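Competence/damage-inducible protein CinA (Agrobacterium tumefaciens, PDB 2A9S) is of unknown function but belongs to the CinA family, whose name links it to competence and DNA damage induction. Local coordinates at residues A14-T19 against M161-N166. Residues are numbered along the deposited sequence; the frame is centred on the assembly and turned at random.
Sequences ARRIIT and MLIALN
Ile17 and Ile163 stand closest across two helices that run in roughly the same direction, their CA atoms 6.4 Å apart, while the short axes of 14-19 and 161-166 approach to 10.1 Å, inclined by 32°. The two segments belong to helices 8-24 and 147-167, the first and last of an alpha/beta fold built around a five-stranded mixed sheet, so this packing joins the N-terminal and C-terminal helices. No hydrogen bond spans the interface; the two segments meet through van der Waals contact alone, burying 218 Å² summed over both sides. At its centre, Ile17 CG1 lies 3.6 Å from Ile163 CG1. Both isoleucines set CG1 anti to the carbonyl carbon (chi1 -69° and -66°), and the two CG1 methylenes meet there. Beyond this pair, Ile17 CD1 reaches Leu162 CB at 4.0 Å, the two side chains crossing at about a right angle. Ile17 also meets Leu159, one turn before Ile163 on helix 147-167. Leu162 touches Phe102 and Val104 of the middle strand, 102-108, so the contact runs from the sheet at Leu162 out to the exposed Arg16. There Arg16 extends from CG to NE across Ile163 rather than along it. Its CG and CD each lie 4.0 Å from Ile163 CD1, so the aliphatic stem shares in the packing before the charged end begins. Asp20, one turn on, makes a weak, long ion pair with NE. The Ile163 CG2 methyl sits over the centre of one guanidinium face, 3.5 Å from Arg16 CZ.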
ATOM      1  N   ALA A  14       3.465  -7.655 -13.443  1.00 12.25           N
ATOM      2  CA  ALA A  14       4.061  -7.823 -12.123  1.00 12.74           C
ATOM      3  C   ALA A  14       5.038  -9.009 -12.136  1.00 13.29           C
ATOM      4  O   ALA A  14       6.175  -8.922 -11.622  1.00 11.72           O
ATOM      5  CB  ALA A  14       2.952  -7.996 -11.052  1.00 13.50           C
ATOM      6  N   ARG A  15       4.617 -10.096 -12.782  1.00 13.06           N
ATOM      7  CA  ARG A  15       5.447 -11.304 -12.849  1.00 13.80           C
ATOM      8  C   ARG A  15       6.735 -10.996 -13.602  1.00 13.38           C
ATOM      9  O   ARG A  15       7.791 -11.452 -13.176  1.00 12.33           O
ATOM     10  CB  ARG A  15       4.706 -12.448 -13.556  1.00 14.83           C
ATOM     11  CG  ARG A  15       5.353 -13.837 -13.290  1.00 15.85           C
ATOM     12  CD  ARG A  15       4.418 -14.984 -13.637  1.00 18.51           C
ATOM     13  NE  ARG A  15       3.172 -14.952 -12.852  1.00 25.42           N
ATOM     14  CZ  ARG A  15       3.058 -15.339 -11.577  1.00 29.21           C
ATOM     15  NH1 ARG A  15       1.880 -15.264 -10.967  1.00 31.59           N
ATOM     16  NH2 ARG A  15       4.102 -15.804 -10.901  1.00 28.82           N
ATOM     17  N   ARG A  16       6.646 -10.203 -14.687  1.00 12.12           N
ATOM     18  CA  ARG A  16       7.820  -9.823 -15.490  1.00 12.57           C
ATOM     19  C   ARG A  16       8.821  -9.029 -14.631  1.00 11.57           C
ATOM     20  O   ARG A  16      10.029  -9.292 -14.642  1.00 11.13           O
ATOM     21  CB  ARG A  16       7.419  -9.049 -16.756  1.00 12.91           C
ATOM     22  CG  ARG A  16       8.613  -8.355 -17.390  1.00 17.38           C
ATOM     23  CD  ARG A  16       8.438  -8.083 -18.861  1.00 23.18           C
ATOM     24  NE  ARG A  16       9.671  -7.509 -19.407  1.00 27.42           N
ATOM     25  CZ  ARG A  16       9.724  -6.845 -20.562  1.00 29.71           C
ATOM     26  NH1 ARG A  16       8.618  -6.672 -21.273  1.00 29.31           N
ATOM     27  NH2 ARG A  16      10.874  -6.338 -20.994  1.00 31.45           N
ATOM     28  N   ILE A  17       8.302  -8.099 -13.839  1.00 10.96           N
ATOM     29  CA  ILE A  17       9.153  -7.276 -12.986  1.00 11.61           C
ATOM     30  C   ILE A  17       9.894  -8.155 -11.958  1.00 11.68           C
ATOM     31  O   ILE A  17      11.115  -8.015 -11.787  1.00 11.65           O
ATOM     32  CB  ILE A  17       8.345  -6.167 -12.305  1.00 11.07           C
ATOM     33  CG1 ILE A  17       7.889  -5.138 -13.379  1.00 10.14           C
ATOM     34  CG2 ILE A  17       9.162  -5.500 -11.206  1.00 12.22           C
ATOM     35  CD1 ILE A  17       6.705  -4.255 -12.902  1.00 11.57           C
ATOM     36  N   ILE A  18       9.167  -9.043 -11.278  1.00 11.95           N
ATOM     37  CA  ILE A  18       9.790  -9.888 -10.248  1.00 12.04           C
ATOM     38  C   ILE A  18      10.827 -10.791 -10.937  1.00 12.24           C
ATOM     39  O   ILE A  18      11.948 -10.939 -10.439  1.00 11.72           O
ATOM     40  CB  ILE A  18       8.749 -10.718  -9.463  1.00 12.96           C
ATOM     41  CG1 ILE A  18       7.699  -9.802  -8.781  1.00 10.70           C
ATOM     42  CG2 ILE A  18       9.414 -11.599  -8.427  1.00 12.90           C
ATOM     43  CD1 ILE A  18       8.249  -8.642  -7.991  1.00 10.76           C
ATOM     44  N   THR A  19      10.455 -11.336 -12.095  1.00 12.01           N
ATOM     45  CA  THR A  19      11.323 -12.267 -12.804  1.00 12.78           C
ATOM     46  C   THR A  19      12.630 -11.592 -13.275  1.00 12.65           C
ATOM     47  O   THR A  19      13.709 -12.148 -13.124  1.00 12.85           O
ATOM     48  CB  THR A  19      10.561 -12.942 -13.959  1.00 12.62           C
ATOM     49  OG1 THR A  19       9.375 -13.579 -13.433  1.00 13.68           O
ATOM     50  CG2 THR A  19      11.433 -14.000 -14.597  1.00 13.56           C
ATOM     51  N   MET A 161       5.927   1.295 -16.794  1.00 13.52           N
ATOM     52  CA  MET A 161       7.002   2.250 -16.568  1.00 14.07           C
ATOM     53  C   MET A 161       8.188   1.699 -15.784  1.00 14.95           C
ATOM     54  O   MET A 161       9.343   2.027 -16.111  1.00 15.88           O
ATOM     55  CB  MET A 161       6.470   3.520 -15.904  1.00 14.51           C
ATOM     56  CG  MET A 161       5.542   4.321 -16.810  1.00 12.45           C
ATOM     57  SD  MET A 161       4.715   5.660 -15.926  1.00 10.70           S
ATOM     58  CE  MET A 161       6.096   6.724 -15.469  1.00 14.78           C
ATOM     59  N   LEU A 162       7.936   0.899 -14.744  1.00 14.93           N
ATOM     60  CA  LEU A 162       9.030   0.222 -14.030  1.00 15.42           C
ATOM     61  C   LEU A 162       9.862  -0.626 -15.001  1.00 16.90           C
ATOM     62  O   LEU A 162      11.112  -0.587 -14.979  1.00 16.90           O
ATOM     63  CB  LEU A 162       8.496  -0.650 -12.894  1.00 14.42           C
ATOM     64  CG  LEU A 162       8.132   0.119 -11.631  1.00 13.89           C
ATOM     65  CD1 LEU A 162       7.459  -0.864 -10.610  1.00 13.68           C
ATOM     66  CD2 LEU A 162       9.374   0.765 -11.042  1.00 12.05           C
ATOM     67  N   ILE A 163       9.179  -1.389 -15.844  1.00 17.07           N
ATOM     68  CA  ILE A 163       9.871  -2.187 -16.864  1.00 18.79           C
ATOM     69  C   ILE A 163      10.709  -1.297 -17.774  1.00 19.75           C
ATOM     70  O   ILE A 163      11.889  -1.588 -18.001  1.00 19.74           O
ATOM     71  CB  ILE A 163       8.899  -3.055 -17.681  1.00 18.40           C
ATOM     72  CG1 ILE A 163       8.273  -4.101 -16.766  1.00 19.09           C
ATOM     73  CG2 ILE A 163       9.633  -3.728 -18.900  1.00 18.46           C
ATOM     74  CD1 ILE A 163       6.935  -4.697 -17.250  1.00 20.16           C
ATOM     75  N   ALA A 164      10.123  -0.196 -18.253  1.00 20.14           N
ATOM     76  CA  ALA A 164      10.822   0.726 -19.153  1.00 20.49           C
ATOM     77  C   ALA A 164      12.035   1.378 -18.499  1.00 21.79           C
ATOM     78  O   ALA A 164      13.103   1.509 -19.137  1.00 21.54           O
ATOM     79  CB  ALA A 164       9.867   1.790 -19.677  1.00 20.32           C
ATOM     80  N   LEU A 165      11.879   1.785 -17.237  1.00 21.37           N
ATOM     81  CA  LEU A 165      12.964   2.412 -16.475  1.00 22.56           C
ATOM     82  C   LEU A 165      14.119   1.436 -16.308  1.00 23.85           C
ATOM     83  O   LEU A 165      15.273   1.842 -16.447  1.00 24.39           O
ATOM     84  CB  LEU A 165      12.491   2.923 -15.112  1.00 22.65           C
ATOM     85  CG  LEU A 165      13.501   3.690 -14.242  1.00 22.41           C
ATOM     86  CD1 LEU A 165      13.761   5.085 -14.794  1.00 24.34           C
ATOM     87  CD2 LEU A 165      12.966   3.782 -12.804  1.00 23.31           C
ATOM     88  N   ASN A 166      13.816   0.156 -16.055  1.00 24.95           N
ATOM     89  CA  ASN A 166      14.873  -0.860 -16.005  1.00 26.58           C
ATOM     90  C   ASN A 166      15.605  -1.095 -17.340  1.00 28.56           C
ATOM     91  O   ASN A 166      16.834  -1.236 -17.370  1.00 27.74           O
ATOM     92  CB  ASN A 166      14.349  -2.190 -15.507  1.00 26.52           C
ATOM     93  CG  ASN A 166      15.468  -3.233 -15.357  1.00 27.66           C
ATOM     94  OD1 ASN A 166      16.558  -2.923 -14.859  1.00 28.63           O
ATOM     95  ND2 ASN A 166      15.206  -4.452 -15.798  1.00 26.44           N
TER